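Local coordinates for putative lipoprotein (Bacteroides ovatus, PDB 3OQQ), which is of unknown function but is probably an extracellular lipoprotein, and binds calcium ions, at residues V41-R47 against S163-M167; A19-V23 against V110-T116; L36-V41 against G119-H124. All blocks are in the same frame, centred on the assembly; numbering follows the deposited sequence.

Contact 1: residues V41-R47 against S163-M167; sequences VLVKDSR and SQQMM. With CA (calcium ion), chain E.
Val41 meets the loop 163-167 through its backbone, its CA resting against the amide oxygen of Gln165, while its side chain turns the other way onto Val23 and Leu103. Leu42 follows with the first polar link: its N donates to Gln165 OE1 at 2.9 Å, nearly straight at the hydrogen but arriving from above the amide plane. The Leu42 side chain, with CG anti to the backbone N (chi1 166°), sends CD2 between two partners, 3.4 Å from Gln164 NE2 and 3.7 Å from the methyl CE of Met166, a selenomethionine. Lys44 adds a minor touch, its CB lying 3.6 Å from Met166 CE before the chain runs off away from the loop. Arg47 then reaches back with an extended side chain. Its NH1 donates to Gln165 OE1 at 2.7 Å, in the plane of both guanidinium and amide group although those planes are 54° apart, and also to Leu42 O at 3.0 Å, which ties the two ends of 42-47 together. Met166 CG sits over the centre of one guanidinium face, 3.4 Å above the plane, with SE against Arg47 CD; a water bridges Arg47 NH2 and Met166 N. Two donors thus grip Gln165 OE1, and Gln165 NE2 is held by Asp40 O and Gly119 O, so the buried amide has both ends satisfied and its flip is fixed. Next to it, Gln164 bends at chi2 (63°) and turns OE1 onto calcium at 2.4 Å, while its NE2 faces Leu42. The loop between strands 150-161 and 173-184 is thus fastened to the start of strand 46-54 by a buried glutamine, beside a calcium site that Asn114, Asp117 and waters complete.

Contact 2: residues A19-V23 against V110-T116; sequences ASTLV and VQPTNET. With CA (calcium ion), chain E.
Thr21 OG1 donates to Val110 O at 2.6 Å, and Thr21 N to Thr116 O at 3.0 Å, so that one threonine grips the loop 110-116 at two points. It does so from within a type I beta turn, Ala19 to Leu22, closed by Leu22 N bonding to Ala19 O. The hydroxyl comes to Val110 O from above the carbonyl plane, 43° out of it, whereas the backbone bond at Thr116 is nearly straight at its hydrogen (169°). Ala19 N adds a weak bond to the same Thr116 O. A water lies within hydrogen-bonding distance of both Thr21 O and Val110 O. Within 110-116, Thr116 OG1 accepts from Thr113 N and Thr116 N bonds to Thr113 O, drawing the residues between them into a tight turn. From that turn Asn114 extends OD1 to the calcium ion at 2.2 Å, while its backbone O takes a bond from a calcium-bound water. Packing surrounds the polar centre. With OG1 of Thr21 anti to its own N (chi1 -164°), CG2 is turned between Thr116 O and Pro112 CB, and the Pro112 ring crosses the threonine at about a right angle. Pro112 also rests on Leu42 and Leu105, and Ser20 O bonds to Asn65 of strand 59-65. Ser20 OG lies against two carbons of the other segment, 3.5 Å from Val110 CG1 and 3.6 Å from Thr116 CB.

Contact 3: residues L36-V41 against G119-H124; sequences LLVGDV and GYLFYH
Gly39 and Phe122 form an antiparallel hydrogen-bonded pair: Gly39 N donates to Phe122 O at 2.8 Å, nearly along the C=O axis, and Phe122 N returns a bond to Gly39 O at 3.0 Å. The Phe122 ring lies over this same glycine. Its CG stands between the backbone N and the carbonyl carbon (chi1 65°), which turns the ring over the neighbouring strand 36-41, so that Gly39 CA meets its face in a CH-pi contact, 3.9 Å from the centroid. Asp40 OD2 comes to the ring edge in plane, 3.5 Å from Phe122 CE1, and Leu36 CD2 touches CE2 at the far end. With the ring of Phe122 cut back to an alanine, Gly39 CA would probably lose its cover and the Leu36 methyl its aromatic partner. Farther along, His124 N bonds to Leu37 O, and His124 ND1 donates to Leu36 O at 2.7 Å with the acceptor near the ring plane; its NE2 is engaged by Asp155, which fixes the ring's rotation. On the face of Val38 and Tyr123, Val38 CG2 approaches Tyr123 CD1; it also meets Leu121, whose CD1 lies 3.9 Å from both Val41 methyls. Two irregularities shape strand 36-41, a classic bulge at Leu37 and Val38 opposite Val25 and a G1 bulge at Asp40 and Val41 opposite Val23. Strand 36-41 pairs on one edge with strand 23-26 and on the other with strand 122-131, which also pairs with strand 150-161, while Leu51 and Val53 of strand 46-54 pack against Val38 and Leu37.

From the first modelled residues, contact 2 joins 19-23 to 110-116 and so closes a long loop over the strands from 23-26 to 96-104. Contact 3 starts inside that loop, at 36-41, and ends beyond it, at 119-124; contact 1 likewise runs from 41-47 to 163-167. All three therefore cross along the chain, and none nests within another. Contacts 1 and 3 share Val41, and Gln165 of contact 1 also reaches both segments of contact 3. Val23 pairs with Val41, tying contact 2 to both. Calcium, held by Asn114 and Gln164, joins contacts 1 and 2, tying the loop after strand 96-104 to the loop between strands 150-161 and 173-184.

Contact 1: residues V41-R47 against S163-M167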
# COMPACT_ATOMS: atom_id res chain seq x y z
N VAL A 41 -2.20 -2.22 21.07
CA VAL A 41 -1.02 -1.64 21.73
C VAL A 41 -1.15 -1.69 23.23
O VAL A 41 -2.13 -1.18 23.77
CB VAL A 41 -0.85 -0.17 21.26
CG1 VAL A 41 0.41 0.47 21.84
CG2 VAL A 41 -0.86 -0.07 19.75
N LEU A 42 -0.15 -2.24 23.91
CA LEU A 42 -0.12 -2.25 25.37
C LEU A 42 0.49 -0.93 25.85
O LEU A 42 1.58 -0.56 25.40
CB LEU A 42 0.67 -3.47 25.88
CG LEU A 42 1.08 -3.50 27.35
CD1 LEU A 42 -0.13 -3.59 28.28
CD2 LEU A 42 2.02 -4.64 27.61
N VAL A 43 -0.22 -0.21 26.73
CA VAL A 43 0.27 1.04 27.29
C VAL A 43 0.39 0.86 28.79
O VAL A 43 -0.60 0.94 29.50
CB VAL A 43 -0.58 2.30 26.93
CG1 VAL A 43 0.09 3.58 27.45
CG2 VAL A 43 -0.82 2.40 25.43
N LYS A 44 1.61 0.57 29.25
CA LYS A 44 1.94 0.42 30.67
C LYS A 44 2.64 1.71 31.05
O LYS A 44 3.76 1.97 30.58
CB LYS A 44 2.78 -0.85 30.93
CG LYS A 44 2.94 -1.19 32.41
CD LYS A 44 4.20 -2.00 32.66
CE LYS A 44 4.51 -2.08 34.14
NZ LYS A 44 5.91 -2.50 34.38
N ASP A 45 1.94 2.56 31.82
CA ASP A 45 2.33 3.91 32.27
C ASP A 45 2.28 4.84 31.04
O ASP A 45 1.25 5.47 30.78
CB ASP A 45 3.70 3.93 33.00
CG ASP A 45 3.92 2.81 34.00
OD1 ASP A 45 3.09 2.68 34.94
OD2 ASP A 45 4.91 2.06 33.85
N SER A 46 3.37 4.87 30.24
CA SER A 46 3.40 5.66 29.01
C SER A 46 4.17 4.91 27.92
O SER A 46 4.95 4.01 28.22
CB SER A 46 3.98 7.05 29.26
OG SER A 46 5.39 7.04 29.30
N ARG A 47 3.88 5.21 26.64
CA ARG A 47 4.54 4.54 25.53
C ARG A 47 4.67 5.47 24.33
O ARG A 47 3.67 5.98 23.84
CB ARG A 47 3.80 3.26 25.14
CG ARG A 47 4.52 2.46 24.07
CD ARG A 47 3.90 1.11 23.88
NE ARG A 47 4.74 0.27 23.04
CZ ARG A 47 4.46 -0.98 22.70
NH1 ARG A 47 3.36 -1.57 23.16
NH2 ARG A 47 5.27 -1.65 21.91
N SER A 163 5.49 -12.91 22.62
CA SER A 163 4.76 -13.37 23.81
C SER A 163 4.33 -12.19 24.73
O SER A 163 3.35 -12.31 25.47
CB SER A 163 5.60 -14.36 24.60
OG SER A 163 4.82 -15.03 25.57
N GLN A 164 5.07 -11.07 24.68
CA GLN A 164 4.86 -9.87 25.49
C GLN A 164 5.38 -8.63 24.76
O GLN A 164 6.45 -8.67 24.13
CB GLN A 164 5.57 -10.05 26.85
CG GLN A 164 5.33 -8.93 27.88
CD GLN A 164 3.90 -8.73 28.35
OE1 GLN A 164 3.13 -9.67 28.58
NE2 GLN A 164 3.55 -7.49 28.60
N GLN A 165 4.64 -7.51 24.88
CA GLN A 165 5.03 -6.24 24.28
C GLN A 165 6.06 -5.51 25.16
O GLN A 165 6.21 -5.84 26.34
CB GLN A 165 3.79 -5.36 24.05
CG GLN A 165 2.82 -5.94 23.04
CD GLN A 165 1.70 -5.00 22.67
OE1 GLN A 165 1.87 -3.78 22.61
NE2 GLN A 165 0.54 -5.56 22.32
N MSE A 166 6.77 -4.51 24.56
CA MSE A 166 7.76 -3.62 25.19
C MSE A 166 8.94 -4.39 25.82
O MSE A 166 9.19 -4.28 27.03
CB MSE A 166 7.10 -2.69 26.23
CG MSE A 166 6.19 -1.66 25.61
SE MSE A 166 5.30 -0.53 26.91
CE MSE A 166 4.43 -1.90 27.94
N MSE A 167 9.68 -5.11 24.98
CA MSE A 167 10.86 -5.88 25.37
C MSE A 167 12.13 -5.15 24.89
O MSE A 167 12.05 -4.34 23.95
CB MSE A 167 10.81 -7.30 24.78
CG MSE A 167 9.58 -8.11 25.21
SE MSE A 167 9.64 -8.84 27.04
CE MSE A 167 8.66 -7.48 27.97
CA CA E . 0.99 -10.57 29.14
O HOH W 1 5.96 -4.04 21.72
O HOH W 2 1.20 -10.54 26.49
O HOH W 3 -0.41 -12.25 29.14

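Contact 2: residues A19-V23 against V110-T116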
# COMPACT_ATOMS: atom_id res chain seq x y z
N ALA A 19 -7.10 -9.24 26.26
CA ALA A 19 -6.81 -8.24 25.21
C ALA A 19 -7.59 -6.90 25.41
O ALA A 19 -7.35 -5.93 24.67
CB ALA A 19 -7.13 -8.82 23.85
N SER A 20 -8.47 -6.83 26.45
CA SER A 20 -9.31 -5.66 26.73
C SER A 20 -8.52 -4.40 27.15
O SER A 20 -9.07 -3.32 27.03
CB SER A 20 -10.37 -5.99 27.78
OG SER A 20 -9.78 -6.39 29.01
N THR A 21 -7.24 -4.52 27.58
CA THR A 21 -6.48 -3.32 27.97
C THR A 21 -5.80 -2.67 26.78
O THR A 21 -5.47 -1.48 26.84
CB THR A 21 -5.46 -3.62 29.06
OG1 THR A 21 -5.07 -2.37 29.63
CG2 THR A 21 -4.20 -4.34 28.53
N LEU A 22 -5.54 -3.46 25.74
CA LEU A 22 -4.83 -2.97 24.56
C LEU A 22 -5.64 -1.89 23.85
O LEU A 22 -6.88 -1.86 23.93
CB LEU A 22 -4.48 -4.13 23.62
CG LEU A 22 -3.85 -5.35 24.29
CD1 LEU A 22 -3.64 -6.45 23.30
CD2 LEU A 22 -2.54 -5.00 24.93
N VAL A 23 -4.93 -0.94 23.22
CA VAL A 23 -5.57 0.22 22.61
C VAL A 23 -5.36 0.25 21.08
O VAL A 23 -4.44 -0.37 20.55
CB VAL A 23 -5.11 1.56 23.29
CG1 VAL A 23 -5.46 1.58 24.78
CG2 VAL A 23 -3.61 1.81 23.08
N VAL A 110 -9.41 0.22 31.00
CA VAL A 110 -9.13 -1.15 31.48
C VAL A 110 -7.61 -1.19 31.74
O VAL A 110 -6.82 -0.92 30.82
CB VAL A 110 -9.60 -2.30 30.53
CG1 VAL A 110 -9.10 -3.66 31.06
CG2 VAL A 110 -11.12 -2.31 30.41
N GLN A 111 -7.24 -1.40 33.00
CA GLN A 111 -5.84 -1.40 33.42
C GLN A 111 -5.12 -2.70 33.01
O GLN A 111 -5.69 -3.78 33.15
CB GLN A 111 -5.72 -1.14 34.92
CG GLN A 111 -6.19 0.26 35.34
CD GLN A 111 -5.43 1.38 34.63
OE1 GLN A 111 -4.20 1.48 34.71
NE2 GLN A 111 -6.14 2.22 33.90
N PRO A 112 -3.88 -2.60 32.48
CA PRO A 112 -3.20 -3.81 32.02
C PRO A 112 -2.72 -4.72 33.14
O PRO A 112 -2.26 -4.26 34.20
CB PRO A 112 -2.03 -3.28 31.18
CG PRO A 112 -1.80 -1.91 31.64
CD PRO A 112 -3.07 -1.38 32.22
N THR A 113 -2.93 -6.02 32.90
CA THR A 113 -2.48 -7.20 33.66
C THR A 113 -2.28 -8.28 32.63
O THR A 113 -2.74 -8.12 31.50
CB THR A 113 -3.39 -7.65 34.80
OG1 THR A 113 -4.67 -8.02 34.29
CG2 THR A 113 -3.50 -6.63 35.94
N ASN A 114 -1.64 -9.40 33.00
CA ASN A 114 -1.44 -10.49 32.05
C ASN A 114 -2.80 -11.16 31.68
O ASN A 114 -2.87 -11.88 30.69
CB ASN A 114 -0.41 -11.49 32.56
CG ASN A 114 1.02 -11.01 32.36
OD1 ASN A 114 1.44 -10.71 31.25
ND2 ASN A 114 1.81 -10.95 33.43
N GLU A 115 -3.87 -10.85 32.45
CA GLU A 115 -5.24 -11.31 32.24
C GLU A 115 -5.93 -10.50 31.11
O GLU A 115 -6.81 -11.05 30.43
CB GLU A 115 -6.04 -11.20 33.57
CG GLU A 115 -7.53 -11.54 33.51
CD GLU A 115 -8.32 -11.49 34.81
OE1 GLU A 115 -8.19 -10.50 35.57
OE2 GLU A 115 -9.14 -12.41 35.03
N THR A 116 -5.51 -9.21 30.89
CA THR A 116 -6.12 -8.28 29.94
C THR A 116 -5.21 -7.78 28.77
O THR A 116 -5.70 -7.02 27.92
CB THR A 116 -6.64 -7.05 30.71
OG1 THR A 116 -5.53 -6.33 31.26
CG2 THR A 116 -7.59 -7.43 31.83
CA CA E . 0.99 -10.57 29.14
O HOH W 4 -6.98 0.10 28.35
O HOH W 3 -0.41 -12.25 29.14
O HOH W 2 1.20 -10.54 26.49

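Contact 3: residues L36-V41 against G119-H124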
# COMPACT_ATOMS: atom_id res chain seq x y z
N LEU A 36 -6.86 3.25 11.02
CA LEU A 36 -6.03 2.63 12.06
C LEU A 36 -4.56 2.71 11.65
O LEU A 36 -4.20 2.35 10.51
CB LEU A 36 -6.43 1.17 12.30
CG LEU A 36 -5.90 0.52 13.56
CD1 LEU A 36 -6.97 -0.27 14.22
CD2 LEU A 36 -4.72 -0.40 13.26
N LEU A 37 -3.72 3.21 12.55
CA LEU A 37 -2.27 3.34 12.36
C LEU A 37 -1.54 2.22 13.08
O LEU A 37 -0.61 1.63 12.54
CB LEU A 37 -1.81 4.69 12.89
CG LEU A 37 -2.41 5.92 12.23
CD1 LEU A 37 -2.12 7.13 13.05
CD2 LEU A 37 -1.89 6.10 10.79
N VAL A 38 -1.95 1.93 14.33
CA VAL A 38 -1.35 0.89 15.16
C VAL A 38 -2.48 0.29 16.02
O VAL A 38 -3.30 1.03 16.57
CB VAL A 38 -0.09 1.38 15.95
CG1 VAL A 38 -0.43 2.43 16.99
CG2 VAL A 38 0.69 0.22 16.58
N GLY A 39 -2.57 -1.03 16.02
CA GLY A 39 -3.59 -1.78 16.74
C GLY A 39 -3.04 -2.64 17.85
O GLY A 39 -1.85 -2.98 17.84
N ASP A 40 -3.93 -2.98 18.83
CA ASP A 40 -3.69 -3.84 20.00
C ASP A 40 -2.36 -3.51 20.72
O ASP A 40 -1.53 -4.39 20.97
CB ASP A 40 -3.76 -5.34 19.59
CG ASP A 40 -5.18 -5.78 19.23
OD1 ASP A 40 -6.13 -5.36 19.92
OD2 ASP A 40 -5.33 -6.57 18.28
N VAL A 41 -2.20 -2.22 21.07
CA VAL A 41 -1.02 -1.64 21.73
C VAL A 41 -1.15 -1.69 23.23
O VAL A 41 -2.13 -1.18 23.77
CB VAL A 41 -0.85 -0.17 21.26
CG1 VAL A 41 0.41 0.47 21.84
CG2 VAL A 41 -0.86 -0.07 19.75
N GLY A 119 -2.52 -9.92 23.43
CA GLY A 119 -2.68 -9.50 22.05
C GLY A 119 -1.39 -9.00 21.44
O GLY A 119 -0.53 -8.46 22.15
N TYR A 120 -1.26 -9.17 20.13
CA TYR A 120 -0.09 -8.77 19.37
C TYR A 120 -0.23 -7.37 18.80
O TYR A 120 -1.20 -7.07 18.12
CB TYR A 120 0.17 -9.75 18.21
CG TYR A 120 0.30 -11.20 18.61
CD1 TYR A 120 1.32 -11.63 19.46
CD2 TYR A 120 -0.53 -12.17 18.06
CE1 TYR A 120 1.47 -12.97 19.79
CE2 TYR A 120 -0.39 -13.52 18.38
CZ TYR A 120 0.61 -13.91 19.26
OH TYR A 120 0.74 -15.24 19.57
N LEU A 121 0.79 -6.55 19.01
CA LEU A 121 0.79 -5.20 18.44
C LEU A 121 0.93 -5.33 16.91
O LEU A 121 1.67 -6.19 16.43
CB LEU A 121 1.94 -4.36 19.06
CG LEU A 121 2.11 -2.91 18.56
CD1 LEU A 121 2.52 -1.99 19.68
CD2 LEU A 121 3.15 -2.84 17.48
N PHE A 122 0.19 -4.50 16.16
CA PHE A 122 0.31 -4.53 14.71
C PHE A 122 0.29 -3.12 14.17
O PHE A 122 -0.45 -2.28 14.67
CB PHE A 122 -0.74 -5.42 14.02
CG PHE A 122 -2.21 -5.03 14.13
CD1 PHE A 122 -2.98 -5.47 15.21
CD2 PHE A 122 -2.83 -4.30 13.12
CE1 PHE A 122 -4.34 -5.13 15.30
CE2 PHE A 122 -4.19 -3.97 13.21
CZ PHE A 122 -4.94 -4.39 14.29
N TYR A 123 1.18 -2.85 13.20
CA TYR A 123 1.26 -1.59 12.49
C TYR A 123 0.38 -1.69 11.26
O TYR A 123 0.22 -2.79 10.72
CB TYR A 123 2.71 -1.28 12.11
CG TYR A 123 3.58 -0.92 13.28
CD1 TYR A 123 3.58 0.38 13.80
CD2 TYR A 123 4.42 -1.86 13.87
CE1 TYR A 123 4.39 0.72 14.89
CE2 TYR A 123 5.24 -1.52 14.95
CZ TYR A 123 5.21 -0.23 15.46
OH TYR A 123 6.01 0.10 16.52
N HIS A 124 -0.21 -0.58 10.82
CA HIS A 124 -1.09 -0.64 9.66
C HIS A 124 -0.85 0.55 8.74
O HIS A 124 -0.83 1.70 9.21
CB HIS A 124 -2.58 -0.68 10.11
CG HIS A 124 -3.58 -0.70 8.98
ND1 HIS A 124 -4.59 0.24 8.90
CD2 HIS A 124 -3.70 -1.56 7.94
CE1 HIS A 124 -5.29 -0.08 7.82
NE2 HIS A 124 -4.79 -1.17 7.22